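Local coordinates for protein peptidoglycan-N-acetylglucosamine deacetylase BC_1960 (Bacillus cereus, PDB 4L1G) that removes the N-acetyl group from N-acetylglucosamine residues of peptidoglycan and of soluble chitin substrates, using zinc as cofactor, at residues Y62-S67 against F188-W193. Residues are numbered along the deposited sequence; the frame is centred on the assembly and turned at random.
Sequences YAYAFS and FMIVQW
Gln192 meets two aromatic rings of 62-67, giving its amide to Tyr64 and its aliphatic part to Phe66. Its NE2 donates to Tyr64 OH at 2.9 Å with an N-H...O angle of 170°, the hydroxyl sitting almost in the amide plane while that plane stands 80° from the tyrosine ring. With the chain bent at chi2 (-80°), NE2 is the amide atom that turns to this oxygen; it also makes a weak bond to Gly173 O. The Phe66 ring runs alongside, CD2 meeting Gln192 CB at 3.6 Å, and its edge faces Trp193 O in the ring plane. The Trp193 side chain lies about 5 Å from that of Asp80, the predicted proton acceptor, and near the zinc ligand His131, so this end of 188-193 borders the active site. In the TIM-barrel-like β/α fold of the polysaccharide deacetylase (NodB homology) family, 64-65 is an outer strand of a parallel three-stranded sheet, with 189-191 between it and 167-168. Ala65 N binds Ile190 O at 3.1 Å, and Ala65 O receives Gln192 N at 2.9 Å. Just before the strand, at an inverse gamma turn centred on Ala63, Ala63 O takes Ile190 N at 3.0 Å. On the sheet face carrying Tyr64 and Ile190, Tyr64 CD1 reaches Ile190 CG2 (3.6 Å) at the ring edge. On the face carrying Ala65 and Val191, the extended Met189 chain brings CE to Ala65 CB at 3.9 Å.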
# COMPACT_ATOMS: atom_id res chain seq x y z
N TYR A 62 -12.82 -11.58 8.95
CA TYR A 62 -12.62 -10.14 9.03
C TYR A 62 -12.41 -9.49 7.67
O TYR A 62 -12.25 -10.18 6.66
CB TYR A 62 -11.42 -9.82 9.93
CG TYR A 62 -11.49 -10.48 11.29
CD1 TYR A 62 -12.35 -10.00 12.27
CD2 TYR A 62 -10.68 -11.57 11.59
CE1 TYR A 62 -12.41 -10.60 13.52
CE2 TYR A 62 -10.74 -12.18 12.84
CZ TYR A 62 -11.60 -11.68 13.79
OH TYR A 62 -11.66 -12.28 15.03
N ALA A 63 -12.42 -8.16 7.64
CA ALA A 63 -12.08 -7.42 6.44
C ALA A 63 -10.56 -7.48 6.26
O ALA A 63 -9.83 -6.61 6.73
CB ALA A 63 -12.55 -5.98 6.55
N TYR A 64 -10.10 -8.52 5.56
CA TYR A 64 -8.69 -8.87 5.54
C TYR A 64 -8.38 -9.70 4.30
O TYR A 64 -9.03 -10.71 4.04
CB TYR A 64 -8.37 -9.66 6.81
CG TYR A 64 -6.91 -9.98 7.05
CD1 TYR A 64 -5.99 -8.97 7.35
CD2 TYR A 64 -6.45 -11.29 7.02
CE1 TYR A 64 -4.66 -9.27 7.58
CE2 TYR A 64 -5.12 -11.59 7.25
CZ TYR A 64 -4.23 -10.58 7.53
OH TYR A 64 -2.91 -10.87 7.77
N ALA A 65 -7.38 -9.28 3.52
CA ALA A 65 -7.02 -10.00 2.30
C ALA A 65 -5.55 -9.84 1.93
O ALA A 65 -4.89 -8.88 2.34
CB ALA A 65 -7.91 -9.56 1.14
N PHE A 66 -5.04 -10.79 1.16
CA PHE A 66 -3.66 -10.76 0.67
C PHE A 66 -3.63 -10.39 -0.81
O PHE A 66 -2.66 -9.80 -1.30
CB PHE A 66 -2.99 -12.12 0.87
CG PHE A 66 -2.74 -12.46 2.31
CD1 PHE A 66 -3.71 -13.09 3.07
CD2 PHE A 66 -1.52 -12.16 2.90
CE1 PHE A 66 -3.48 -13.41 4.40
CE2 PHE A 66 -1.28 -12.48 4.23
CZ PHE A 66 -2.26 -13.10 4.98
N SER A 67 -4.70 -10.75 -1.52
CA SER A 67 -4.80 -10.52 -2.95
C SER A 67 -6.27 -10.41 -3.36
O SER A 67 -7.16 -10.51 -2.51
CB SER A 67 -4.10 -11.64 -3.73
OG SER A 67 -4.49 -12.92 -3.26
N PHE A 188 -12.85 -0.44 8.73
CA PHE A 188 -11.59 -0.46 7.99
C PHE A 188 -11.50 -1.74 7.18
O PHE A 188 -12.24 -2.70 7.43
CB PHE A 188 -10.39 -0.43 8.94
CG PHE A 188 -10.12 0.92 9.56
CD1 PHE A 188 -9.52 1.93 8.82
CD2 PHE A 188 -10.44 1.15 10.89
CE1 PHE A 188 -9.26 3.16 9.39
CE2 PHE A 188 -10.18 2.38 11.46
CZ PHE A 188 -9.59 3.39 10.72
N MET A 189 -10.60 -1.77 6.20
CA MET A 189 -10.18 -3.03 5.60
C MET A 189 -8.67 -3.12 5.61
O MET A 189 -7.97 -2.16 5.27
CB MET A 189 -10.71 -3.20 4.17
CG MET A 189 -10.31 -4.55 3.58
SD MET A 189 -11.09 -4.99 2.02
CE MET A 189 -10.47 -6.66 1.81
N ILE A 190 -8.15 -4.27 6.02
CA ILE A 190 -6.72 -4.47 6.07
C ILE A 190 -6.25 -5.33 4.91
O ILE A 190 -6.74 -6.43 4.69
CB ILE A 190 -6.30 -5.11 7.41
CG1 ILE A 190 -6.56 -4.12 8.55
CG2 ILE A 190 -4.84 -5.53 7.37
CD1 ILE A 190 -5.96 -4.52 9.87
N VAL A 191 -5.30 -4.79 4.13
CA VAL A 191 -4.77 -5.53 3.00
C VAL A 191 -3.26 -5.71 3.13
O VAL A 191 -2.52 -4.74 3.29
CB VAL A 191 -5.10 -4.85 1.66
CG1 VAL A 191 -4.42 -5.59 0.51
CG2 VAL A 191 -6.61 -4.80 1.45
N GLN A 192 -2.82 -6.96 3.07
CA GLN A 192 -1.40 -7.26 3.08
C GLN A 192 -0.88 -7.20 1.65
O GLN A 192 -1.10 -6.21 0.95
CB GLN A 192 -1.14 -8.64 3.68
CG GLN A 192 -1.73 -8.85 5.07
CD GLN A 192 -0.89 -8.23 6.18
OE1 GLN A 192 -0.04 -7.37 5.93
NE2 GLN A 192 -1.13 -8.67 7.41
N TRP A 193 -0.22 -8.27 1.21
CA TRP A 193 0.29 -8.34 -0.15
C TRP A 193 0.53 -9.79 -0.56
O TRP A 193 0.49 -10.69 0.29
CB TRP A 193 1.59 -7.52 -0.29
CG TRP A 193 2.69 -7.97 0.62
CD1 TRP A 193 3.67 -8.89 0.34
CD2 TRP A 193 2.94 -7.53 1.96
NE1 TRP A 193 4.50 -9.04 1.42
CE2 TRP A 193 4.08 -8.21 2.43
CE3 TRP A 193 2.30 -6.62 2.82
CZ2 TRP A 193 4.60 -8.02 3.71
CZ3 TRP A 193 2.82 -6.42 4.09
CH2 TRP A 193 3.96 -7.12 4.52